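Local structure of thiamin pyrophosphokinase (Geobacillus thermodenitrificans, 3K94) at residues His4-Gly9 / Met35-Ala40. The protein catalyses, as a thiamine diphosphokinase, the ATP-dependent transfer of a pyrophosphate group to thiamine, giving thiamine diphosphate. Residues are numbered along the deposited sequence; the frame is centred on the assembly and turned at random.
Sequences HIVGGG and MTLLEA
V6 meets L37 and T36 where a strand of the alpha/beta catalytic domain packs against the crossover helix of a beta-alpha-beta unit. The unit is made of strand 28-30, helix 33-40 and strand 46-48. V6 is the last residue of strand 4-6, the parallel strand adjoining 28-30. L37 and T36 lie on the crossover helix. The contact is small and apolar, with 126 Å² buried over both sides.

V6 and L37 make the closest approach. CG2 of V6 lies 3.7 Å from CD2 of L37, a methyl-to-methyl contact. The two side chains run past each other in opposite directions, and they touch at these methyl ends. In V6, CG1 is anti to the backbone N (chi1 -179°). This leaves CG2 beside the backbone N, anti to the carbonyl carbon, and this branch meets L37. CG of L37 lies anti to its own carbonyl carbon (chi1 -60°), which carries the isobutyl group toward the strand, and CD2 makes the contact. The other V6 methyl, CG1, lies more loosely, 4.3 Å from CB of T36. The two methyls of V6 thus face successive residues of the helix. CA of V6 and CA of L37 are 7.6 Å apart, and the methyls CG2 and CD2 bridge this distance. V6 and L37 are buried, while T36 is partly exposed.

V6 and L37 also both touch W27, and T36 packs on L14. I5 points from the strand away from the helix, toward M81 and A88 of helix 80-88. Strand 4-6 is thus covered by helices on both faces. Within the sheet it runs parallel to strands 28-30 and 97-99, which lie on either side of it. Other faces of helix 33-40, through M35 and L38, pack on helix 56-65.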
ATOM      1  N   HIS B   4     -15.194  -6.375  13.428  1.00 23.95           N
ATOM      2  CA  HIS B   4     -14.988  -5.513  12.271  1.00 23.53           C
ATOM      3  C   HIS B   4     -14.705  -4.079  12.701  1.00 27.63           C
ATOM      4  O   HIS B   4     -15.582  -3.389  13.229  1.00 25.53           O
ATOM      5  CB  HIS B   4     -16.212  -5.572  11.366  1.00 17.80           C
ATOM      6  CG  HIS B   4     -16.303  -6.839  10.581  1.00 17.55           C
ATOM      7  ND1 HIS B   4     -17.399  -7.167   9.814  1.00 19.22           N
ATOM      8  CD2 HIS B   4     -15.425  -7.862  10.444  1.00 17.25           C
ATOM      9  CE1 HIS B   4     -17.184  -8.329   9.223  1.00 20.72           C
ATOM     10  NE2 HIS B   4     -15.994  -8.772   9.590  1.00 20.21           N
ATOM     11  N   ILE B   5     -13.470  -3.643  12.477  1.00 25.25           N
ATOM     12  CA  ILE B   5     -13.046  -2.298  12.835  1.00 24.45           C
ATOM     13  C   ILE B   5     -13.082  -1.390  11.612  1.00 23.40           C
ATOM     14  O   ILE B   5     -12.514  -1.712  10.583  1.00 21.62           O
ATOM     15  CB  ILE B   5     -11.630  -2.306  13.428  1.00 23.38           C
ATOM     16  CG1 ILE B   5     -11.562  -3.278  14.616  1.00 22.55           C
ATOM     17  CG2 ILE B   5     -11.224  -0.907  13.822  1.00 19.75           C
ATOM     18  CD1 ILE B   5     -10.187  -3.447  15.238  1.00 21.27           C
ATOM     19  N   VAL B   6     -13.756  -0.255  11.732  1.00 25.29           N
ATOM     20  CA  VAL B   6     -13.881   0.674  10.621  1.00 25.31           C
ATOM     21  C   VAL B   6     -13.184   1.980  10.972  1.00 24.93           C
ATOM     22  O   VAL B   6     -13.618   2.717  11.871  1.00 25.04           O
ATOM     23  CB  VAL B   6     -15.362   0.938  10.274  1.00 23.09           C
ATOM     24  CG1 VAL B   6     -15.470   1.879   9.092  1.00 18.56           C
ATOM     25  CG2 VAL B   6     -16.075  -0.379   9.996  1.00 20.95           C
ATOM     26  N   GLY B   7     -12.083   2.232  10.276  1.00 21.62           N
ATOM     27  CA  GLY B   7     -11.267   3.423  10.467  1.00 25.03           C
ATOM     28  C   GLY B   7     -11.627   4.534   9.494  1.00 24.67           C
ATOM     29  O   GLY B   7     -12.603   4.416   8.742  1.00 20.03           O
ATOM     30  N   GLY B   8     -10.840   5.611   9.499  1.00 24.22           N
ATOM     31  CA  GLY B   8     -11.256   6.836   8.844  1.00 26.54           C
ATOM     32  C   GLY B   8     -10.590   7.181   7.520  1.00 30.22           C
ATOM     33  O   GLY B   8     -10.536   8.355   7.154  1.00 29.48           O
ATOM     34  N   GLY B   9     -10.098   6.176   6.801  1.00 26.62           N
ATOM     35  CA  GLY B   9      -9.535   6.394   5.477  1.00 25.85           C
ATOM     36  C   GLY B   9     -10.554   6.902   4.465  1.00 32.30           C
ATOM     37  O   GLY B   9     -11.741   6.976   4.760  1.00 35.59           O
HETATM   38  N   MSE B  35     -18.693   7.424  12.124  1.00 22.59           N
HETATM   39  CA  MSE B  35     -19.788   8.023  11.358  1.00 24.45           C
HETATM   40  C   MSE B  35     -20.305   7.067  10.269  1.00 24.20           C
HETATM   41  O   MSE B  35     -21.510   7.005  10.005  1.00 25.92           O
HETATM   42  CB  MSE B  35     -19.359   9.353  10.714  1.00 23.99           C
HETATM   43  CG  MSE B  35     -18.909  10.415  11.670  1.00 27.74           C
HETATM   44 SE   MSE B  35     -20.165  10.564  13.182  1.00 49.90          SE
HETATM   45  CE  MSE B  35     -21.806  11.013  12.181  1.00 17.02           C
ATOM     46  N   THR B  36     -19.392   6.331   9.634  1.00 24.81           N
ATOM     47  CA  THR B  36     -19.781   5.332   8.630  1.00 25.86           C
ATOM     48  C   THR B  36     -20.702   4.280   9.251  1.00 26.71           C
ATOM     49  O   THR B  36     -21.728   3.913   8.664  1.00 27.28           O
ATOM     50  CB  THR B  36     -18.554   4.645   8.008  1.00 26.77           C
ATOM     51  OG1 THR B  36     -17.718   5.635   7.403  1.00 32.03           O
ATOM     52  CG2 THR B  36     -18.977   3.609   6.947  1.00 24.79           C
ATOM     53  N   LEU B  37     -20.339   3.808  10.442  1.00 22.19           N
ATOM     54  CA  LEU B  37     -21.184   2.877  11.188  1.00 22.07           C
ATOM     55  C   LEU B  37     -22.571   3.468  11.470  1.00 26.07           C
ATOM     56  O   LEU B  37     -23.581   2.802  11.256  1.00 28.08           O
ATOM     57  CB  LEU B  37     -20.515   2.461  12.500  1.00 19.61           C
ATOM     58  CG  LEU B  37     -19.160   1.750  12.346  1.00 29.39           C
ATOM     59  CD1 LEU B  37     -18.492   1.527  13.701  1.00 29.15           C
ATOM     60  CD2 LEU B  37     -19.322   0.434  11.600  1.00 26.12           C
ATOM     61  N   LEU B  38     -22.613   4.707  11.953  1.00 26.14           N
ATOM     62  CA  LEU B  38     -23.891   5.353  12.275  1.00 30.14           C
ATOM     63  C   LEU B  38     -24.763   5.383  11.025  1.00 30.13           C
ATOM     64  O   LEU B  38     -25.966   5.146  11.087  1.00 31.06           O
ATOM     65  CB  LEU B  38     -23.671   6.785  12.770  1.00 28.73           C
ATOM     66  CG  LEU B  38     -24.738   7.522  13.597  1.00 34.98           C
ATOM     67  CD1 LEU B  38     -24.754   9.001  13.252  1.00 35.33           C
ATOM     68  CD2 LEU B  38     -26.129   6.936  13.442  1.00 39.22           C
ATOM     69  N   GLU B  39     -24.141   5.682   9.893  1.00 27.16           N
ATOM     70  CA  GLU B  39     -24.867   5.805   8.639  1.00 37.07           C
ATOM     71  C   GLU B  39     -25.496   4.492   8.211  1.00 29.87           C
ATOM     72  O   GLU B  39     -26.570   4.485   7.613  1.00 31.15           O
ATOM     73  CB  GLU B  39     -23.953   6.340   7.535  1.00 47.95           C
ATOM     74  CG  GLU B  39     -23.549   7.782   7.742  1.00 62.79           C
ATOM     75  CD  GLU B  39     -24.749   8.714   7.805  1.00 76.85           C
ATOM     76  OE1 GLU B  39     -25.811   8.362   7.239  1.00 78.66           O
ATOM     77  OE2 GLU B  39     -24.630   9.799   8.418  1.00 83.76           O
ATOM     78  N   ALA B  40     -24.827   3.386   8.524  1.00 25.96           N
ATOM     79  CA  ALA B  40     -25.339   2.052   8.201  1.00 27.70           C
ATOM     80  C   ALA B  40     -26.364   1.594   9.242  1.00 31.01           C
ATOM     81  O   ALA B  40     -27.003   0.558   9.094  1.00 27.80           O
ATOM     82  CB  ALA B  40     -24.194   1.055   8.117  1.00 30.95           C
TER